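Local coordinates for exodeoxyribonuclease III (PDB 2VOA), which probably cleaves DNA at abasic sites as an AP endonuclease of the exonuclease III family, using magnesium or manganese ions, at residues Y105-F110 against Y117-Q122; W22-K27 against H49-H54. The protein carries 1 engineered substitution. All blocks are in the same frame, centred on the assembly; numbering follows the deposited sequence. Where two conformers were deposited one is given.

Contact 1 (Y105-F110 against Y117-Q122); sequences YVPQGF and YQYKLQ. With nucleotides of chain D.
The ring of Y117 meets the CA of G109 near its own plane, at the ring edge, while one face carries the CG of L121, a helix turn further on; the ring of Y119 takes the CG of P107 obliquely, 4.0 Å from its CE2. In this DNase I-like fold these tyrosines of helix 115-134 flank the loop that leaves strand 99-105, whose last residue, Y105, is the probable active-site tyrosine. G109 suits the close approach: a CB would lie about 3.1 Å from K120 CD, and its backbone angles alone would jam that carbon against the preceding carbonyl. K120, next after Y119, sends its extended chain over the loop backbone. With CG anti to the backbone N (chi1 177°), the chain passes along the P107 carbonyl, whose O is 3.1 Å from K120 CD, and delivers NZ to Q108 O at 2.8 Å, above the carbonyl plane. N148 O and V166 O also accept from this buried ammonium, so three carbonyls grip it. A methionine here would probably leave all three carbonyls without their charged donor and let the loop shift. The Q108 side chain leaves the backbone away from the helix and lies against the nucleotide: its CG is 3.6 Å from O3' of DC10 of chain D. Its amide is held at both ends, NE2 by the modified cysteine at position 167 and OE1 by the backbone N of F110, 2.8 Å away.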
loop_
_atom_site.group_PDB
_atom_site.type_symbol
_atom_site.label_atom_id
_atom_site.label_comp_id
_atom_site.label_asym_id
_atom_site.label_seq_id
_atom_site.Cartn_x
_atom_site.Cartn_y
_atom_site.Cartn_z
ATOM N N TYR A 105 24.922 -5.632 -4.927
ATOM C CA TYR A 105 24.232 -5.386 -3.688
ATOM C C TYR A 105 24.992 -6.182 -2.627
ATOM O O TYR A 105 24.791 -7.396 -2.470
ATOM C CB TYR A 105 22.741 -5.793 -3.774
ATOM C CG TYR A 105 22.042 -5.686 -2.455
ATOM C CD1 TYR A 105 22.137 -4.508 -1.692
ATOM C CD2 TYR A 105 21.307 -6.765 -1.932
ATOM C CE1 TYR A 105 21.526 -4.400 -0.451
ATOM C CE2 TYR A 105 20.680 -6.677 -0.693
ATOM C CZ TYR A 105 20.807 -5.498 0.051
ATOM O OH TYR A 105 20.204 -5.402 1.282
ATOM N N VAL A 106 25.934 -5.508 -1.968
ATOM C CA VAL A 106 26.844 -6.155 -1.017
ATOM C C VAL A 106 26.091 -6.597 0.233
ATOM O O VAL A 106 25.228 -5.885 0.708
ATOM C CB VAL A 106 27.986 -5.167 -0.687
ATOM C CG1 VAL A 106 28.882 -5.694 0.440
ATOM C CG2 VAL A 106 28.799 -4.851 -1.978
ATOM N N PRO A 107 26.414 -7.798 0.796
ATOM C CA PRO A 107 25.732 -8.162 2.070
ATOM C C PRO A 107 25.849 -7.066 3.144
ATOM O O PRO A 107 26.930 -6.521 3.393
ATOM C CB PRO A 107 26.463 -9.445 2.515
ATOM C CG PRO A 107 26.893 -10.069 1.168
ATOM C CD PRO A 107 27.340 -8.845 0.344
ATOM N N GLN A 108 24.724 -6.736 3.765
ATOM C CA GLN A 108 24.718 -5.669 4.769
ATOM C C GLN A 108 25.506 -6.044 6.047
ATOM O O GLN A 108 26.238 -5.218 6.575
ATOM C CB GLN A 108 23.283 -5.262 5.100
ATOM C CG GLN A 108 23.207 -4.000 5.945
ATOM C CD GLN A 108 22.985 -4.266 7.433
ATOM O OE1 GLN A 108 22.718 -5.396 7.873
ATOM N NE2 GLN A 108 23.069 -3.207 8.215
ATOM N N GLY A 109 25.375 -7.285 6.509
ATOM C CA GLY A 109 26.203 -7.789 7.619
ATOM C C GLY A 109 25.523 -7.969 8.970
ATOM O O GLY A 109 26.052 -8.687 9.824
ATOM N N PHE A 110 24.384 -7.307 9.173
ATOM C CA PHE A 110 23.554 -7.460 10.399
ATOM C C PHE A 110 24.192 -6.847 11.667
ATOM O O PHE A 110 23.838 -5.735 12.090
ATOM C CB PHE A 110 23.183 -8.941 10.644
ATOM C CG PHE A 110 22.311 -9.162 11.855
ATOM C CD1 PHE A 110 21.208 -8.343 12.096
ATOM C CD2 PHE A 110 22.592 -10.194 12.755
ATOM C CE1 PHE A 110 20.394 -8.544 13.218
ATOM C CE2 PHE A 110 21.779 -10.413 13.890
ATOM C CZ PHE A 110 20.681 -9.583 14.120
ATOM N N TYR A 117 28.214 -10.968 9.241
ATOM C CA TYR A 117 29.306 -9.981 9.082
ATOM C C TYR A 117 30.546 -10.639 8.495
ATOM O O TYR A 117 31.161 -10.083 7.599
ATOM C CB TYR A 117 29.628 -9.241 10.376
ATOM C CG TYR A 117 30.595 -8.078 10.163
ATOM C CD1 TYR A 117 30.219 -6.970 9.379
ATOM C CD2 TYR A 117 31.855 -8.079 10.766
ATOM C CE1 TYR A 117 31.090 -5.890 9.177
ATOM C CE2 TYR A 117 32.756 -6.992 10.577
ATOM C CZ TYR A 117 32.355 -5.918 9.798
ATOM O OH TYR A 117 33.210 -4.869 9.607
ATOM N N GLN A 118 30.872 -11.846 8.960
ATOM C CA GLN A 118 32.021 -12.564 8.379
ATOM C C GLN A 118 31.739 -12.854 6.902
ATOM O O GLN A 118 32.632 -12.761 6.049
ATOM C CB GLN A 118 32.302 -13.850 9.149
ATOM C CG GLN A 118 32.809 -13.585 10.590
ATOM C CD GLN A 118 33.985 -12.614 10.609
ATOM O OE1 GLN A 118 34.994 -12.833 9.931
ATOM N NE2 GLN A 118 33.849 -11.527 11.367
ATOM N N TYR A 119 30.493 -13.199 6.597
ATOM C CA TYR A 119 30.111 -13.427 5.193
ATOM C C TYR A 119 30.277 -12.159 4.331
ATOM O O TYR A 119 30.799 -12.229 3.210
ATOM C CB TYR A 119 28.682 -14.007 5.083
ATOM C CG TYR A 119 28.402 -14.435 3.663
ATOM C CD1 TYR A 119 29.000 -15.598 3.143
ATOM C CD2 TYR A 119 27.620 -13.657 2.829
ATOM C CE1 TYR A 119 28.776 -15.989 1.827
ATOM C CE2 TYR A 119 27.376 -14.036 1.500
ATOM C CZ TYR A 119 27.974 -15.192 1.016
ATOM O OH TYR A 119 27.752 -15.568 -0.277
ATOM N N LYS A 120 29.907 -11.005 4.883
ATOM C CA LYS A 120 30.116 -9.709 4.213
ATOM C C LYS A 120 31.611 -9.485 3.914
ATOM O O LYS A 120 31.994 -9.091 2.797
ATOM C CB LYS A 120 29.570 -8.572 5.086
ATOM C CG LYS A 120 29.806 -7.153 4.494
ATOM C CD LYS A 120 29.252 -6.126 5.465
ATOM C CE LYS A 120 29.219 -4.758 4.834
ATOM N NZ LYS A 120 28.411 -3.800 5.657
ATOM N N LEU A 121 32.455 -9.720 4.907
ATOM C CA LEU A 121 33.909 -9.517 4.727
ATOM C C LEU A 121 34.431 -10.461 3.657
ATOM O O LEU A 121 35.177 -10.058 2.775
ATOM C CB LEU A 121 34.678 -9.673 6.046
ATOM C CG LEU A 121 34.300 -8.680 7.172
ATOM C CD1 LEU A 121 35.096 -8.988 8.476
ATOM C CD2 LEU A 121 34.488 -7.226 6.697
ATOM N N GLN A 122 34.017 -11.719 3.731
ATOM C CA GLN A 122 34.417 -12.689 2.723
ATOM C C GLN A 122 33.945 -12.280 1.320
ATOM O O GLN A 122 34.659 -12.496 0.339
ATOM C CB GLN A 122 33.906 -14.077 3.128
ATOM C CG GLN A 122 34.626 -14.612 4.355
ATOM C CD GLN A 122 33.883 -15.752 5.042
ATOM O OE1 GLN A 122 34.161 -16.074 6.201
ATOM N NE2 GLN A 122 32.938 -16.359 4.340
ATOM P P DC D 10 19.315 -8.720 5.575
ATOM O OP1 DC D 10 19.963 -9.023 4.268
ATOM O OP2 DC D 10 19.962 -9.113 6.861
ATOM O "O5'" DC D 10 19.079 -7.157 5.624
ATOM C "C5'" DC D 10 18.543 -6.484 4.501
ATOM C "C4'" DC D 10 18.326 -5.050 4.916
ATOM O "O4'" DC D 10 17.259 -4.982 5.890
ATOM C "C3'" DC D 10 19.520 -4.407 5.609
ATOM O "O3'" DC D 10 19.840 -3.222 4.930
ATOM C "C2'" DC D 10 19.075 -4.109 7.043
ATOM C "C1'" DC D 10 17.567 -3.980 6.837
ATOM N N1 DC D 10 16.686 -4.189 8.029
ATOM C C2 DC D 10 15.598 -3.310 8.185
ATOM O O2 DC D 10 15.416 -2.396 7.365
ATOM N N3 DC D 10 14.763 -3.482 9.243
ATOM C C4 DC D 10 14.977 -4.470 10.110
ATOM N N4 DC D 10 14.115 -4.567 11.129
ATOM C C5 DC D 10 16.082 -5.381 9.975
ATOM C C6 DC D 10 16.902 -5.210 8.922
#

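Contact 2 (W22-K27 against H49-H54)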
loop_
_atom_site.group_PDB
_atom_site.type_symbol
_atom_site.label_atom_id
_atom_site.label_comp_id
_atom_site.label_asym_id
_atom_site.label_seq_id
_atom_site.Cartn_x
_atom_site.Cartn_y
_atom_site.Cartn_z
ATOM N N TRP A 22 10.765 8.669 -12.777
ATOM C CA TRP A 22 12.119 9.174 -12.589
ATOM C C TRP A 22 12.939 8.952 -13.879
ATOM O O TRP A 22 13.667 9.845 -14.307
ATOM C CB TRP A 22 12.780 8.545 -11.353
ATOM C CG TRP A 22 14.089 9.192 -11.000
ATOM C CD1 TRP A 22 14.282 10.263 -10.162
ATOM C CD2 TRP A 22 15.372 8.835 -11.500
ATOM N NE1 TRP A 22 15.621 10.595 -10.117
ATOM C CE2 TRP A 22 16.317 9.718 -10.908
ATOM C CE3 TRP A 22 15.829 7.836 -12.373
ATOM C CZ2 TRP A 22 17.700 9.634 -11.177
ATOM C CZ3 TRP A 22 17.210 7.749 -12.637
ATOM C CH2 TRP A 22 18.118 8.660 -12.052
ATOM N N LEU A 23 12.793 7.778 -14.503
ATOM C CA LEU A 23 13.472 7.491 -15.783
ATOM C C LEU A 23 12.980 8.421 -16.898
ATOM O O LEU A 23 13.766 8.922 -17.706
ATOM C CB LEU A 23 13.307 6.022 -16.204
ATOM C CG LEU A 23 14.158 5.003 -15.436
ATOM C CD1 LEU A 23 13.685 3.598 -15.715
ATOM C CD2 LEU A 23 15.636 5.149 -15.777
ATOM N N LYS A 24 11.676 8.662 -16.941
ATOM C CA LYS A 24 11.124 9.582 -17.936
ATOM C C LYS A 24 11.698 10.997 -17.796
ATOM O O LYS A 24 11.970 11.658 -18.794
ATOM C CB LYS A 24 9.594 9.580 -17.867
ATOM C CG LYS A 24 8.975 8.487 -18.731
ATOM C CD LYS A 24 7.592 8.890 -19.241
ATOM C CE LYS A 24 7.349 8.410 -20.695
ATOM N NZ LYS A 24 5.901 8.102 -20.997
ATOM N N GLU A 25 11.911 11.440 -16.557
ATOM C CA GLU A 25 12.361 12.808 -16.274
ATOM C C GLU A 25 13.852 12.959 -16.525
ATOM O O GLU A 25 14.281 13.920 -17.174
ATOM C CB GLU A 25 12.030 13.203 -14.829
ATOM C CG GLU A 25 12.615 14.549 -14.335
ATOM C CD GLU A 25 12.078 15.794 -15.067
ATOM O OE1 GLU A 25 10.937 15.782 -15.567
ATOM O OE2 GLU A 25 12.803 16.817 -15.121
ATOM N N ASN A 26 14.615 11.991 -16.025
ATOM C CA ASN A 26 16.071 12.081 -15.951
ATOM C C ASN A 26 16.792 11.434 -17.128
ATOM O O ASN A 26 17.945 11.782 -17.435
ATOM C CB ASN A 26 16.543 11.505 -14.613
ATOM C CG ASN A 26 16.176 12.414 -13.447
ATOM O OD1 ASN A 26 16.897 13.388 -13.156
ATOM N ND2 ASN A 26 15.034 12.133 -12.802
ATOM N N LYS A 27 16.121 10.473 -17.758
ATOM C CA LYS A 27 16.596 9.829 -18.992
ATOM C C LYS A 27 18.066 9.384 -18.921
ATOM O O LYS A 27 18.851 9.704 -19.835
ATOM C CB LYS A 27 16.381 10.738 -20.212
ATOM C CG LYS A 27 14.993 11.346 -20.304
ATOM C CD LYS A 27 14.916 12.379 -21.449
ATOM C CE LYS A 27 16.009 13.456 -21.299
ATOM N NZ LYS A 27 15.728 14.747 -22.006
ATOM N N HIS A 49 9.976 -1.413 -20.718
ATOM C CA HIS A 49 9.847 -1.408 -22.183
ATOM C C HIS A 49 8.948 -0.267 -22.657
ATOM O O HIS A 49 9.239 0.397 -23.658
ATOM C CB HIS A 49 9.230 -2.700 -22.704
ATOM C CG HIS A 49 10.083 -3.912 -22.528
ATOM N ND1 HIS A 49 11.383 -3.867 -22.077
ATOM C CD2 HIS A 49 9.821 -5.214 -22.797
ATOM C CE1 HIS A 49 11.869 -5.095 -22.029
ATOM N NE2 HIS A 49 10.942 -5.930 -22.464
ATOM N N ARG A 50 7.843 -0.057 -21.945
ATOM C CA ARG A 50 6.842 0.931 -22.367
ATOM C C ARG A 50 7.363 2.384 -22.364
ATOM O O ARG A 50 6.818 3.253 -23.039
ATOM C CB ARG A 50 5.535 0.759 -21.577
ATOM C CG ARG A 50 4.868 -0.610 -21.840
ATOM C CD ARG A 50 3.625 -0.811 -20.968
ATOM N NE ARG A 50 3.770 -0.242 -19.627
ATOM C CZ ARG A 50 3.101 -0.652 -18.552
ATOM N NH1 ARG A 50 2.236 -1.658 -18.638
ATOM N NH2 ARG A 50 3.298 -0.051 -17.388
ATOM N N ILE A 51 8.437 2.637 -21.619
ATOM C CA ILE A 51 9.086 3.948 -21.643
ATOM C C ILE A 51 10.448 3.899 -22.360
ATOM O O ILE A 51 11.255 4.825 -22.238
ATOM C CB ILE A 51 9.183 4.586 -20.221
ATOM C CG1 ILE A 51 9.996 3.706 -19.251
ATOM C CG2 ILE A 51 7.781 4.846 -19.670
ATOM C CD1 ILE A 51 10.692 4.500 -18.183
ATOM N N GLY A 52 10.688 2.817 -23.102
ATOM C CA GLY A 52 11.831 2.742 -24.006
ATOM C C GLY A 52 13.125 2.284 -23.343
ATOM O O GLY A 52 14.215 2.578 -23.840
ATOM N N TYR A 53 13.000 1.555 -22.238
ATOM C CA TYR A 53 14.172 0.979 -21.557
ATOM C C TYR A 53 14.248 -0.540 -21.676
ATOM O O TYR A 53 13.268 -1.245 -21.427
ATOM C CB TYR A 53 14.214 1.395 -20.076
ATOM C CG TYR A 53 14.807 2.771 -19.892
ATOM C CD1 TYR A 53 14.034 3.925 -20.081
ATOM C CD2 TYR A 53 16.161 2.915 -19.566
ATOM C CE1 TYR A 53 14.590 5.204 -19.937
ATOM C CE2 TYR A 53 16.731 4.206 -19.410
ATOM C CZ TYR A 53 15.939 5.326 -19.597
ATOM O OH TYR A 53 16.518 6.574 -19.443
ATOM N N HIS A 54 15.425 -1.034 -22.049
ATOM C CA HIS A 54 15.769 -2.430 -21.835
ATOM C C HIS A 54 15.973 -2.612 -20.352
ATOM O O HIS A 54 16.358 -1.666 -19.652
ATOM C CB HIS A 54 17.065 -2.788 -22.561
ATOM C CG HIS A 54 16.959 -2.705 -24.049
ATOM N ND1 HIS A 54 17.297 -1.573 -24.762
ATOM C CD2 HIS A 54 16.543 -3.613 -24.956
ATOM C CE1 HIS A 54 17.088 -1.789 -26.050
ATOM N NE2 HIS A 54 16.634 -3.019 -26.195
#
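No hydrogen bond passes between the segments, yet the phenol of Y53 reaches right across to the end of helix 16-26, where its OH lies 3.3 Å from the carbonyl carbon of K27. The hydroxyl is satisfied one residue further on, by the carbonyl O of P28. A tyrosine suits the place because its ring is flat enough to lie against a leucine and long enough to carry a polar end to the backbone beyond. One face of that ring receives L23 CD2, a CH-pi contact 4.1 Å from the ring centroid and 23° off the normal, shifted toward the hydroxyl end, with CZ the nearest ring atom. L23, a branched residue on the inner side of the helix, has a second task: its CB meets I51 CD1 at 3.6 Å, the two side chains crossing at about a right angle. I51 sends CG1 into the crowded position between its backbone N and carbonyl carbon (chi1 60°), which sets CD1 against L23 and CG2 against the chain of K24. There CE of K24 lies 3.7 Å from I51 CG2, so the lysine contributes its aliphatic chain at the solvent-facing side of the contact. G52 takes positive phi, easy for a glycine, as helix 45-49 ends, and H49 ND1 bonds back to Y53 O in the plane of its own ring. The helix end is a Schellman motif, with Y53 N bonded to F48 O and G52 N to H49 O, leading into edge strand 54-60 of the sheet.

Overall arrangement
From the N terminus the chain passes through strand 2-8 and helix 16-26, then strand 30-34 and helix 45-49, before contact 2 brings it back: residues 49-54 return to the end of helix 16-26, closing a loop of 21 residues at the edge of the first sheet. The chain then fills strands 54-60 and 63-70 and enters the second sheet. Contact 1 closes a much shorter loop, six residues, fastening the exit of strand 99-105 to helix 115-134 beside the DNA. The two lie in series, neither nested nor crossed, on opposite sides of the chain's centre, with centres about 32 Å apart.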